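Peridinin-chlorophyll A protein (Amphidinium carterae, PDB 2C9E) probably serves as a water-soluble light-harvesting antenna, its all-helical chain enclosing chlorophyll a and the carotenoid peridinin to capture blue-green light. Local coordinates at residues A18-W23 with A132-K137; A96-I101 with S147-A152. All coordinates share one frame; numbering follows the deposited sequence.

Contact 1: residues A18-W23 with A132-K137. With PID (peridinin), chain D.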
ATOM      1  N   ALA A  18      -4.630  -4.748 -20.553  1.00 23.71           N
ATOM      2  CA  ALA A  18      -3.607  -5.085 -19.563  1.00 24.38           C
ATOM      3  C   ALA A  18      -2.335  -5.676 -20.233  1.00 26.03           C
ATOM      4  O   ALA A  18      -1.184  -5.350 -19.852  1.00 24.38           O
ATOM      5  CB  ALA A  18      -4.185  -6.087 -18.572  1.00 24.32           C
ATOM      6  N   GLU A  19      -2.538  -6.555 -21.216  1.00 25.26           N
ATOM      7  CA  GLU A  19      -1.417  -7.165 -21.952  1.00 26.42           C
ATOM      8  C   GLU A  19      -0.529  -6.151 -22.668  1.00 25.34           C
ATOM      9  O   GLU A  19       0.602  -6.444 -22.983  1.00 26.02           O
ATOM     10  CB  GLU A  19      -1.923  -8.134 -23.029  1.00 27.44           C
ATOM     11  CG  GLU A  19      -2.352  -9.477 -22.552  1.00 32.14           C
ATOM     12  CD  GLU A  19      -2.875 -10.327 -23.709  1.00 34.53           C
ATOM     13  OE1 GLU A  19      -3.829  -9.900 -24.394  1.00 36.54           O
ATOM     14  OE2 GLU A  19      -2.333 -11.420 -23.936  1.00 36.69           O
ATOM     15  N   LYS A  20      -1.037  -4.971 -22.965  1.00 24.00           N
ATOM     16  CA  LYS A  20      -0.204  -4.018 -23.630  1.00 25.53           C
ATOM     17  C   LYS A  20       0.401  -2.988 -22.655  1.00 26.27           C
ATOM     18  O   LYS A  20       1.186  -2.139 -23.054  1.00 25.63           O
ATOM     19  CB  LYS A  20      -1.032  -3.334 -24.714  1.00 27.47           C
ATOM     20  CG  LYS A  20      -1.473  -4.338 -25.791  1.00 31.96           C
ATOM     21  CD  LYS A  20      -1.916  -3.699 -27.123  1.00 36.66           C
ATOM     22  CE  LYS A  20      -3.297  -3.023 -27.059  1.00 40.02           C
ATOM     23  NZ  LYS A  20      -4.384  -3.904 -26.491  1.00 41.25           N
ATOM     24  N   PHE A  21       0.085  -3.116 -21.365  1.00 25.49           N
ATOM     25  CA  PHE A  21       0.544  -2.140 -20.387  1.00 24.94           C
ATOM     26  C   PHE A  21       1.892  -2.449 -19.772  1.00 25.68           C
ATOM     27  O   PHE A  21       2.219  -3.613 -19.451  1.00 24.73           O
ATOM     28  CB  PHE A  21      -0.498  -1.954 -19.270  1.00 23.64           C
ATOM     29  CG  PHE A  21      -0.299  -0.683 -18.478  1.00 24.06           C
ATOM     30  CD1 PHE A  21      -0.816   0.538 -18.947  1.00 23.30           C
ATOM     31  CD2 PHE A  21       0.458  -0.694 -17.304  1.00 22.89           C
ATOM     32  CE1 PHE A  21      -0.579   1.719 -18.270  1.00 23.95           C
ATOM     33  CE2 PHE A  21       0.705   0.488 -16.610  1.00 24.11           C
ATOM     34  CZ  PHE A  21       0.187   1.696 -17.092  1.00 24.29           C
ATOM     35  N   ASP A  22       2.676  -1.388 -19.573  1.00 25.65           N
ATOM     36  CA  ASP A  22       3.997  -1.565 -19.020  1.00 24.85           C
ATOM     37  C   ASP A  22       3.970  -1.618 -17.514  1.00 23.43           C
ATOM     38  O   ASP A  22       4.377  -0.664 -16.813  1.00 23.54           O
ATOM     39  CB  ASP A  22       4.975  -0.482 -19.505  1.00 26.57           C
ATOM     40  CG  ASP A  22       6.440  -0.766 -19.056  1.00 29.04           C
ATOM     41  OD1 ASP A  22       6.740  -1.875 -18.525  1.00 26.04           O
ATOM     42  OD2 ASP A  22       7.289   0.125 -19.245  1.00 31.67           O
ATOM     43  N   TRP A  23       3.532  -2.761 -17.024  1.00 21.16           N
ATOM     44  CA  TRP A  23       3.471  -2.989 -15.594  1.00 22.61           C
ATOM     45  C   TRP A  23       4.784  -2.822 -14.871  1.00 23.76           C
ATOM     46  O   TRP A  23       4.811  -2.301 -13.761  1.00 23.55           O
ATOM     47  CB  TRP A  23       2.932  -4.382 -15.297  1.00 20.53           C
ATOM     48  CG  TRP A  23       1.582  -4.546 -15.857  1.00 19.96           C
ATOM     49  CD1 TRP A  23       1.248  -5.213 -16.997  1.00 19.28           C
ATOM     50  CD2 TRP A  23       0.376  -3.940 -15.376  1.00 20.42           C
ATOM     51  NE1 TRP A  23      -0.093  -5.066 -17.268  1.00 19.33           N
ATOM     52  CE2 TRP A  23      -0.653  -4.281 -16.288  1.00 22.98           C
ATOM     53  CE3 TRP A  23       0.060  -3.142 -14.266  1.00 21.69           C
ATOM     54  CZ2 TRP A  23      -1.977  -3.853 -16.117  1.00 22.60           C
ATOM     55  CZ3 TRP A  23      -1.246  -2.720 -14.090  1.00 19.58           C
ATOM     56  CH2 TRP A  23      -2.256  -3.084 -15.020  1.00 24.15           C
ATOM     57  N   ALA A 132      -8.230   3.929 -27.980  1.00 26.53           N
ATOM     58  CA  ALA A 132      -9.419   4.585 -27.475  1.00 27.18           C
ATOM     59  C   ALA A 132     -10.734   3.801 -27.486  1.00 27.94           C
ATOM     60  O   ALA A 132     -11.473   3.846 -26.496  1.00 26.70           O
ATOM     61  CB  ALA A 132      -9.602   5.923 -28.164  1.00 28.76           C
ATOM     62  N   PHE A 133     -11.049   3.106 -28.584  1.00 27.67           N
ATOM     63  CA  PHE A 133     -12.287   2.344 -28.666  1.00 26.48           C
ATOM     64  C   PHE A 133     -12.226   1.222 -27.620  1.00 27.08           C
ATOM     65  O   PHE A 133     -13.216   0.848 -26.965  1.00 25.53           O
ATOM     66  CB  PHE A 133     -12.463   1.708 -30.071  1.00 29.62           C
ATOM     67  CG  PHE A 133     -12.955   2.656 -31.159  1.00 31.33           C
ATOM     68  CD1 PHE A 133     -14.064   3.478 -30.965  1.00 33.86           C
ATOM     69  CD2 PHE A 133     -12.308   2.691 -32.401  1.00 34.32           C
ATOM     70  CE1 PHE A 133     -14.529   4.338 -32.004  1.00 35.49           C
ATOM     71  CE2 PHE A 133     -12.756   3.531 -33.440  1.00 34.78           C
ATOM     72  CZ  PHE A 133     -13.869   4.358 -33.241  1.00 34.76           C
ATOM     73  N   GLU A 134     -11.045   0.655 -27.487  1.00 25.48           N
ATOM     74  CA  GLU A 134     -10.866  -0.421 -26.540  1.00 26.10           C
ATOM     75  C   GLU A 134     -11.137   0.078 -25.111  1.00 23.78           C
ATOM     76  O   GLU A 134     -11.969  -0.469 -24.417  1.00 24.28           O
ATOM     77  CB  GLU A 134      -9.457  -0.972 -26.690  1.00 27.84           C
ATOM     78  CG  GLU A 134      -9.245  -2.278 -26.008  1.00 32.59           C
ATOM     79  CD  GLU A 134      -8.061  -3.058 -26.614  1.00 34.21           C
ATOM     80  OE1 GLU A 134      -7.205  -2.449 -27.281  1.00 32.46           O
ATOM     81  OE2 GLU A 134      -7.999  -4.297 -26.398  1.00 37.81           O
ATOM     82  N   ALA A 135     -10.456   1.125 -24.667  1.00 21.70           N
ATOM     83  CA  ALA A 135     -10.668   1.638 -23.301  1.00 21.84           C
ATOM     84  C   ALA A 135     -12.167   2.052 -23.089  1.00 21.87           C
ATOM     85  O   ALA A 135     -12.731   1.845 -22.025  1.00 20.67           O
ATOM     86  CB  ALA A 135      -9.727   2.869 -23.048  1.00 19.75           C
ATOM     87  N   GLU A 136     -12.804   2.628 -24.100  1.00 21.27           N
ATOM     88  CA  GLU A 136     -14.199   3.045 -23.927  1.00 24.07           C
ATOM     89  C   GLU A 136     -15.100   1.874 -23.620  1.00 23.56           C
ATOM     90  O   GLU A 136     -15.952   1.948 -22.727  1.00 24.50           O
ATOM     91  CB  GLU A 136     -14.674   3.809 -25.148  1.00 25.30           C
ATOM     92  CG  GLU A 136     -14.080   5.214 -25.154  1.00 32.38           C
ATOM     93  CD  GLU A 136     -14.020   5.843 -26.548  1.00 36.64           C
ATOM     94  OE1 GLU A 136     -14.654   5.289 -27.506  1.00 38.03           O
ATOM     95  OE2 GLU A 136     -13.325   6.885 -26.667  1.00 36.54           O
ATOM     96  N   LYS A 137     -14.895   0.789 -24.363  1.00 22.72           N
ATOM     97  CA  LYS A 137     -15.633  -0.443 -24.177  1.00 22.05           C
ATOM     98  C   LYS A 137     -15.317  -0.988 -22.759  1.00 20.36           C
ATOM     99  O   LYS A 137     -16.207  -1.435 -22.043  1.00 21.18           O
ATOM    100  CB  LYS A 137     -15.224  -1.444 -25.276  1.00 22.99           C
ATOM    101  CG  LYS A 137     -15.816  -2.861 -25.119  1.00 25.49           C
ATOM    102  CD  LYS A 137     -15.559  -3.669 -26.371  1.00 26.84           C
ATOM    103  CE  LYS A 137     -15.341  -5.091 -26.008  1.00 30.79           C
ATOM    104  NZ  LYS A 137     -13.870  -5.239 -25.631  1.00 32.16           N
TER
HETATM  105  C1  PID D1329     -10.801   8.879 -20.212  1.00 21.75           C
HETATM  106  C2  PID D1329     -11.678   9.790 -21.077  1.00 22.84           C
HETATM  107  C3  PID D1329     -13.108   9.244 -21.076  1.00 25.23           C
HETATM  108  C4  PID D1329     -13.096   7.840 -21.689  1.00 24.62           C
HETATM  109  C5  PID D1329     -12.361   6.809 -20.825  1.00 23.98           C
HETATM  110  C6  PID D1329     -11.101   7.376 -20.151  1.00 23.30           C
HETATM  111  C7  PID D1329     -10.082   6.446 -19.917  1.00 24.02           C
HETATM  112  C8  PID D1329      -9.667   5.961 -18.676  1.00 20.60           C
HETATM  113  C9  PID D1329      -8.650   5.021 -18.480  1.00 26.44           C
HETATM  114  C10 PID D1329      -7.869   4.393 -19.449  1.00 26.03           C
HETATM  115  C11 PID D1329      -8.232   4.582 -17.289  1.00 23.63           C
HETATM  116  C12 PID D1329      -7.204   3.750 -17.468  1.00 24.40           C
HETATM  117  C13 PID D1329      -6.394   3.283 -16.429  1.00 21.25           C
HETATM  118  C14 PID D1329      -5.264   2.464 -16.501  1.00 20.26           C
HETATM  119  C15 PID D1329      -4.558   2.181 -15.329  1.00 18.47           C
HETATM  120  C16 PID D1329      -3.360   1.467 -15.246  1.00 22.16           C
HETATM  121  C17 PID D1329      -2.712   1.330 -14.016  1.00 22.43           C
HETATM  122  C18 PID D1329      -1.456   0.743 -13.857  1.00 21.55           C
HETATM  123  C19 PID D1329      -0.816   0.687 -12.616  1.00 19.04           C
HETATM  124  C20 PID D1329       0.489   0.201 -12.494  1.00 19.92           C
HETATM  125  C21 PID D1329       1.251   0.133 -11.326  1.00 19.41           C
HETATM  126  C22 PID D1329       2.577  -0.304 -11.387  1.00 18.47           C
HETATM  127  C23 PID D1329       3.433  -0.394 -10.398  1.00 19.06           C
HETATM  128  C24 PID D1329       4.357  -0.420  -9.464  1.00 19.08           C
HETATM  129  C25 PID D1329       4.635  -1.662  -8.599  1.00 20.32           C
HETATM  130  C26 PID D1329       5.098  -1.304  -7.181  1.00 17.18           C
HETATM  131  C27 PID D1329       6.212  -0.253  -7.151  1.00 21.66           C
HETATM  132  C28 PID D1329       5.673   1.019  -7.817  1.00 19.67           C
HETATM  133  C29 PID D1329       5.281   0.798  -9.284  1.00 20.99           C
HETATM  134  C30 PID D1329       7.672   0.518  -5.406  1.00 23.06           C
HETATM  135  C31 PID D1329       8.084   0.500  -3.934  1.00 20.38           C
HETATM  136  CM1 PID D1329      -9.369   9.384 -20.030  1.00 19.34           C
HETATM  137  CM2 PID D1329     -12.017   5.632 -21.742  1.00 24.03           C
HETATM  138  CM3 PID D1329     -13.324   6.309 -19.744  1.00 24.81           C
HETATM  139  CM4 PID D1329      -4.772   1.929 -17.850  1.00 17.56           C
HETATM  140  CM5 PID D1329       0.624   0.479  -9.972  1.00 17.32           C
HETATM  141  CM6 PID D1329       3.387  -2.539  -8.461  1.00 14.32           C
HETATM  142  CM7 PID D1329       5.735  -2.471  -9.292  1.00 17.93           C
HETATM  143  CM8 PID D1329       4.614   2.083  -9.785  1.00 19.46           C
HETATM  144  O1  PID D1329     -11.418   8.275 -19.076  1.00 23.57           O
HETATM  145  O2  PID D1329     -13.925  10.090 -21.888  1.00 26.44           O
HETATM  146  O3  PID D1329      -8.017   4.447 -20.672  1.00 26.07           O
HETATM  147  O4  PID D1329      -6.961   3.597 -18.808  1.00 23.77           O
HETATM  148  O5  PID D1329       6.472   0.561 -10.040  1.00 21.41           O
HETATM  149  O6  PID D1329       6.493  -0.076  -5.749  1.00 22.90           O
HETATM  150  O7  PID D1329       8.435   0.997  -6.247  1.00 21.92           O
HETATM  151  O   HOH W   1      -6.353  -5.547 -27.912  1.00 30.92           O

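Contact 2: residues A96-I101 with S147-A152. With PID (peridinin), chain F.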
ATOM      1  N   ALA A  96     -12.434 -11.087  -6.743  1.00 22.19           N
ATOM      2  CA  ALA A  96     -12.151 -10.928  -5.321  1.00 23.29           C
ATOM      3  C   ALA A  96     -12.270  -9.414  -4.943  1.00 24.34           C
ATOM      4  O   ALA A  96     -12.919  -9.058  -3.966  1.00 24.15           O
ATOM      5  CB  ALA A  96     -10.754 -11.445  -5.000  1.00 22.23           C
ATOM      6  N   LEU A  97     -11.658  -8.528  -5.733  1.00 23.75           N
ATOM      7  CA  LEU A  97     -11.764  -7.073  -5.446  1.00 22.69           C
ATOM      8  C   LEU A  97     -13.217  -6.609  -5.509  1.00 23.27           C
ATOM      9  O   LEU A  97     -13.637  -5.733  -4.746  1.00 26.31           O
ATOM     10  CB  LEU A  97     -10.958  -6.255  -6.480  1.00 21.52           C
ATOM     11  CG  LEU A  97      -9.438  -6.227  -6.311  1.00 19.44           C
ATOM     12  CD1 LEU A  97      -8.772  -5.544  -7.476  1.00 17.82           C
ATOM     13  CD2 LEU A  97      -9.130  -5.511  -4.997  1.00 18.98           C
ATOM     14  N   ALA A  98     -14.006  -7.161  -6.425  1.00 21.92           N
ATOM     15  CA  ALA A  98     -15.369  -6.704  -6.525  1.00 21.83           C
ATOM     16  C   ALA A  98     -16.095  -7.044  -5.249  1.00 21.23           C
ATOM     17  O   ALA A  98     -16.862  -6.246  -4.736  1.00 20.15           O
ATOM     18  CB  ALA A  98     -16.082  -7.344  -7.792  1.00 22.85           C
ATOM     19  N   ARG A  99     -15.834  -8.236  -4.729  1.00 22.87           N
ATOM     20  CA  ARG A  99     -16.475  -8.669  -3.501  1.00 24.32           C
ATOM     21  C   ARG A  99     -15.944  -7.875  -2.308  1.00 25.58           C
ATOM     22  O   ARG A  99     -16.708  -7.483  -1.420  1.00 25.03           O
ATOM     23  CB  ARG A  99     -16.305 -10.203  -3.333  1.00 24.93           C
ATOM     24  CG  ARG A  99     -17.149 -10.953  -4.400  1.00 24.79           C
ATOM     25  CD  ARG A  99     -17.210 -12.472  -4.265  1.00 27.34           C
ATOM     26  NE  ARG A  99     -17.873 -13.099  -5.438  1.00 28.95           N
ATOM     27  CZ  ARG A  99     -19.150 -12.930  -5.807  1.00 27.96           C
ATOM     28  NH1 ARG A  99     -19.995 -12.161  -5.133  1.00 27.59           N
ATOM     29  NH2 ARG A  99     -19.584 -13.534  -6.889  1.00 30.04           N
ATOM     30  N   MET A 100     -14.642  -7.585  -2.300  1.00 23.70           N
ATOM     31  CA  MET A 100     -14.136  -6.827  -1.192  1.00 22.27           C
ATOM     32  C   MET A 100     -14.720  -5.413  -1.236  1.00 23.34           C
ATOM     33  O   MET A 100     -15.005  -4.820  -0.180  1.00 23.18           O
ATOM     34  CB  MET A 100     -12.612  -6.792  -1.226  1.00 21.59           C
ATOM     35  CG  MET A 100     -11.966  -5.963  -0.110  1.00 19.45           C
ATOM     36  SD  MET A 100     -10.167  -5.747  -0.563  1.00 22.26           S
ATOM     37  CE  MET A 100     -10.240  -4.216  -1.646  1.00 19.39           C
ATOM     38  N   ILE A 101     -14.896  -4.846  -2.428  1.00 22.13           N
ATOM     39  CA  ILE A 101     -15.445  -3.488  -2.486  1.00 22.45           C
ATOM     40  C   ILE A 101     -16.934  -3.461  -2.090  1.00 24.55           C
ATOM     41  O   ILE A 101     -17.458  -2.439  -1.594  1.00 23.70           O
ATOM     42  CB  ILE A 101     -15.244  -2.844  -3.896  1.00 20.37           C
ATOM     43  CG1 ILE A 101     -13.745  -2.705  -4.143  1.00 18.58           C
ATOM     44  CG2 ILE A 101     -15.959  -1.480  -3.992  1.00 17.31           C
ATOM     45  CD1 ILE A 101     -13.404  -2.312  -5.489  1.00 16.33           C
ATOM     46  N   SER A 147     -22.159  -1.183 -10.719  1.00 23.72           N
ATOM     47  CA  SER A 147     -23.575  -1.297 -10.349  1.00 26.00           C
ATOM     48  C   SER A 147     -23.896  -2.629  -9.705  1.00 25.52           C
ATOM     49  O   SER A 147     -24.739  -2.688  -8.805  1.00 26.29           O
ATOM     50  CB  SER A 147     -24.481  -1.162 -11.565  1.00 28.51           C
ATOM     51  OG  SER A 147     -24.260   0.063 -12.221  1.00 32.45           O
ATOM     52  N   ALA A 148     -23.254  -3.702 -10.188  1.00 25.01           N
ATOM     53  CA  ALA A 148     -23.499  -5.022  -9.625  1.00 26.30           C
ATOM     54  C   ALA A 148     -23.008  -4.973  -8.208  1.00 27.44           C
ATOM     55  O   ALA A 148     -23.699  -5.416  -7.308  1.00 28.80           O
ATOM     56  CB  ALA A 148     -22.753  -6.128 -10.415  1.00 26.87           C
ATOM     57  N   VAL A 149     -21.810  -4.412  -8.018  1.00 26.56           N
ATOM     58  CA  VAL A 149     -21.221  -4.269  -6.684  1.00 26.57           C
ATOM     59  C   VAL A 149     -22.047  -3.385  -5.726  1.00 25.87           C
ATOM     60  O   VAL A 149     -22.247  -3.730  -4.560  1.00 24.10           O
ATOM     61  CB  VAL A 149     -19.799  -3.709  -6.792  1.00 25.50           C
ATOM     62  CG1 VAL A 149     -19.244  -3.457  -5.421  1.00 25.61           C
ATOM     63  CG2 VAL A 149     -18.933  -4.703  -7.570  1.00 23.70           C
ATOM     64  N   ARG A 150     -22.499  -2.240  -6.219  1.00 26.79           N
ATOM     65  CA  ARG A 150     -23.308  -1.333  -5.423  1.00 28.66           C
ATOM     66  C   ARG A 150     -24.565  -2.110  -5.008  1.00 29.78           C
ATOM     67  O   ARG A 150     -24.878  -2.181  -3.834  1.00 29.38           O
ATOM     68  CB  ARG A 150     -23.722  -0.121  -6.260  1.00 29.41           C
ATOM     69  CG  ARG A 150     -24.541   0.954  -5.491  1.00 33.42           C
ATOM     70  CD  ARG A 150     -25.313   1.852  -6.470  1.00 36.03           C
ATOM     71  NE  ARG A 150     -26.152   0.983  -7.295  1.00 40.19           N
ATOM     72  CZ  ARG A 150     -26.272   1.081  -8.614  1.00 41.33           C
ATOM     73  NH1 ARG A 150     -25.617   2.048  -9.253  1.00 41.12           N
ATOM     74  NH2 ARG A 150     -26.957   0.149  -9.296  1.00 39.87           N
ATOM     75  N   ASP A 151     -25.266  -2.709  -5.971  1.00 30.22           N
ATOM     76  CA  ASP A 151     -26.469  -3.459  -5.638  1.00 31.57           C
ATOM     77  C   ASP A 151     -26.197  -4.494  -4.537  1.00 31.26           C
ATOM     78  O   ASP A 151     -27.005  -4.668  -3.629  1.00 31.05           O
ATOM     79  CB  ASP A 151     -27.057  -4.140  -6.885  1.00 33.68           C
ATOM     80  CG  ASP A 151     -27.684  -3.134  -7.862  1.00 36.70           C
ATOM     81  OD1 ASP A 151     -27.967  -1.990  -7.440  1.00 38.19           O
ATOM     82  OD2 ASP A 151     -27.905  -3.477  -9.044  1.00 38.77           O
ATOM     83  N   ALA A 152     -25.052  -5.157  -4.585  1.00 29.36           N
ATOM     84  CA  ALA A 152     -24.778  -6.164  -3.583  1.00 29.61           C
ATOM     85  C   ALA A 152     -24.155  -5.642  -2.283  1.00 29.00           C
ATOM     86  O   ALA A 152     -24.002  -6.380  -1.334  1.00 28.88           O
ATOM     87  CB  ALA A 152     -23.892  -7.297  -4.198  1.00 29.49           C
TER
HETATM   88  C1  PID F1331     -19.089   3.260  -6.968  1.00 22.03           C
HETATM   89  C2  PID F1331     -20.380   3.948  -6.509  1.00 22.90           C
HETATM   90  C3  PID F1331     -20.576   3.743  -5.004  1.00 24.09           C
HETATM   91  C4  PID F1331     -20.696   2.239  -4.742  1.00 22.27           C
HETATM   92  C5  PID F1331     -19.401   1.471  -5.029  1.00 23.00           C
HETATM   93  C6  PID F1331     -18.634   1.976  -6.267  1.00 22.31           C
HETATM   94  C7  PID F1331     -17.818   1.021  -6.885  1.00 22.50           C
HETATM   95  C8  PID F1331     -16.467   1.167  -7.207  1.00 21.72           C
HETATM   96  C9  PID F1331     -15.670   0.181  -7.798  1.00 22.43           C
HETATM   97  C10 PID F1331     -16.040  -1.108  -8.168  1.00 24.68           C
HETATM   98  C11 PID F1331     -14.359   0.265  -8.034  1.00 23.94           C
HETATM   99  C12 PID F1331     -13.907  -0.897  -8.517  1.00 23.98           C
HETATM  100  C13 PID F1331     -12.581  -1.166  -8.861  1.00 23.11           C
HETATM  101  C14 PID F1331     -12.063  -2.365  -9.358  1.00 23.64           C
HETATM  102  C15 PID F1331     -10.697  -2.452  -9.641  1.00 23.07           C
HETATM  103  C16 PID F1331     -10.029  -3.579 -10.121  1.00 19.62           C
HETATM  104  C17 PID F1331      -8.654  -3.573 -10.356  1.00 18.95           C
HETATM  105  C18 PID F1331      -7.975  -4.708 -10.800  1.00 16.53           C
HETATM  106  C19 PID F1331      -6.601  -4.759 -11.028  1.00 16.34           C
HETATM  107  C20 PID F1331      -6.015  -5.963 -11.426  1.00 16.52           C
HETATM  108  C21 PID F1331      -4.654  -6.177 -11.648  1.00 17.27           C
HETATM  109  C22 PID F1331      -4.206  -7.447 -12.011  1.00 16.69           C
HETATM  110  C23 PID F1331      -2.941  -7.711 -12.200  1.00 17.43           C
HETATM  111  C24 PID F1331      -1.662  -7.966 -12.308  1.00 17.70           C
HETATM  112  C25 PID F1331      -0.801  -8.386 -11.107  1.00 17.30           C
HETATM  113  C26 PID F1331       0.348  -7.379 -10.967  1.00 17.56           C
HETATM  114  C27 PID F1331       1.124  -7.172 -12.273  1.00 19.05           C
HETATM  115  C28 PID F1331       0.206  -6.797 -13.445  1.00 18.81           C
HETATM  116  C29 PID F1331      -0.926  -7.813 -13.642  1.00 19.22           C
HETATM  117  C30 PID F1331       3.189  -6.307 -11.468  1.00 21.15           C
HETATM  118  C31 PID F1331       4.211  -5.177 -11.331  1.00 19.20           C
HETATM  119  CM1 PID F1331     -18.761   3.487  -8.445  1.00 22.74           C
HETATM  120  CM2 PID F1331     -19.800  -0.001  -5.183  1.00 20.10           C
HETATM  121  CM3 PID F1331     -18.529   1.596  -3.778  1.00 21.87           C
HETATM  122  CM4 PID F1331     -12.971  -3.579  -9.579  1.00 22.57           C
HETATM  123  CM5 PID F1331      -3.634  -5.046 -11.462  1.00 16.02           C
HETATM  124  CM6 PID F1331      -1.604  -8.338  -9.804  1.00 19.16           C
HETATM  125  CM7 PID F1331      -0.273  -9.810 -11.295  1.00 18.91           C
HETATM  126  CM8 PID F1331      -1.882  -7.323 -14.735  1.00 17.87           C
HETATM  127  O1  PID F1331     -17.986   3.244  -6.056  1.00 20.65           O
HETATM  128  O2  PID F1331     -21.777   4.384  -4.562  1.00 27.21           O
HETATM  129  O3  PID F1331     -17.168  -1.589  -8.080  1.00 26.72           O
HETATM  130  O4  PID F1331     -14.941  -1.785  -8.619  1.00 23.78           O
HETATM  131  O5  PID F1331      -0.376  -9.095 -13.974  1.00 19.78           O
HETATM  132  O6  PID F1331       1.998  -6.049 -12.075  1.00 21.13           O
HETATM  133  O7  PID F1331       3.475  -7.443 -11.094  1.00 24.10           O

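Contact 1: residues A18-W23 with A132-K137
K20 and E134 meet through their charged ends, NZ of K20 standing 3.3 Å from OE1 of E134 in a long salt bridge. The ammonium lies above the carboxylate plane, 35° out of it. Water 1 forms a second route: it accepts from K20 NZ at 2.9 Å and donates to E134 OE2 at 2.6 Å, so both carboxylate oxygens are tied to the lysine, one directly and one through water. Two bends near the end of the lysine chain (chi3 -74°, chi4 -51°) bring NZ round to the acid and also to the carbonyl oxygen of P16, its stronger partner. E134 comes from the opposite direction as an extended chain, its side chain touching P16 and I17. About 60 Å² is buried between the segments, and K20 is exposed, so the pair lies at the surface.

The contact joins the turn that follows helix 2-18 to the first turn of helix 132-152, within the helical shell around the pigments. Residues A18 to F21 make a type I turn, closed by F21 N on A18 O at 3.0 Å. The indole nitrogen NE1 of W23 reaches A18 O at 2.8 Å from the other face of the carbonyl, leaving this oxygen held from two sides. D22 is the centre of an inverse gamma turn. F21 then lays one ring face toward the peridinin polyene, and CD2 of F21 sits over the centre of the W23 ring. CE2 of F21 and CZ3 of W23 each approach C18 of the same peridinin to 3.5 Å. From the helix side, the methyl CB of A135 lies 3.3 Å from the lactone carbonyl oxygen O3 of that pigment.

Contact 2: residues A96-I101 with S147-A152
D151 OD1, two residues past the V149 that packs on A98, takes two N-H groups of the R150 guanidinium: NH2 at 3.0 Å, nearly straight (166°), and NE at 3.5 Å, a weak bond. This salt bridge lies on the outer side of a helix pair, 87-102 against 132-152, in the pigment-enclosing helical shell. Between the helices the side chains that meet are apolar. The backbones come close where A98 faces V149, CA to CA 6.3 Å, a spacing consistent with the small alanine side chain. V149 sets CG1 anti to its own nitrogen (chi1 175°), which places that methyl 3.7 Å from the A98 carbonyl oxygen, while CG2 meets A98 CB at 3.9 Å. I101 crosses V149 obliquely, CG2 to CG1 4.1 Å. Its longer branch turns to the pigment, CD1 reaching peridinin C12, on the lactone ring, at 3.4 Å. An alanine in place of I101 has neither branch, and would probably open a gap beside C12 of the lactone and leave V149 CG1 without its isoleucine neighbour. I3 of helix 2-18 also packs against A98, and F109 of helix 106-111 touches I101. V149 spans protein and pigment: its CG1 also lies 3.5 Å from the peridinin ring methyl CM2.

Contacts 1 and 2 share helix 132-152, which supplies one segment to each: its first residues, 132-137, to contact 1 and residues 147-152, toward its other end, to contact 2. Their centres are 22 Å apart and their nearest atoms about 10 Å, so they do not touch. Along the chain the order is 18-23, 96-101, 132-137, 147-152, so the two pairings cross. One helix is thus joined at its start to the turn after helix 2-18 and near its end to helix 87-102, and each end borders a different bound peridinin, consistent with a protein wall built around its pigments.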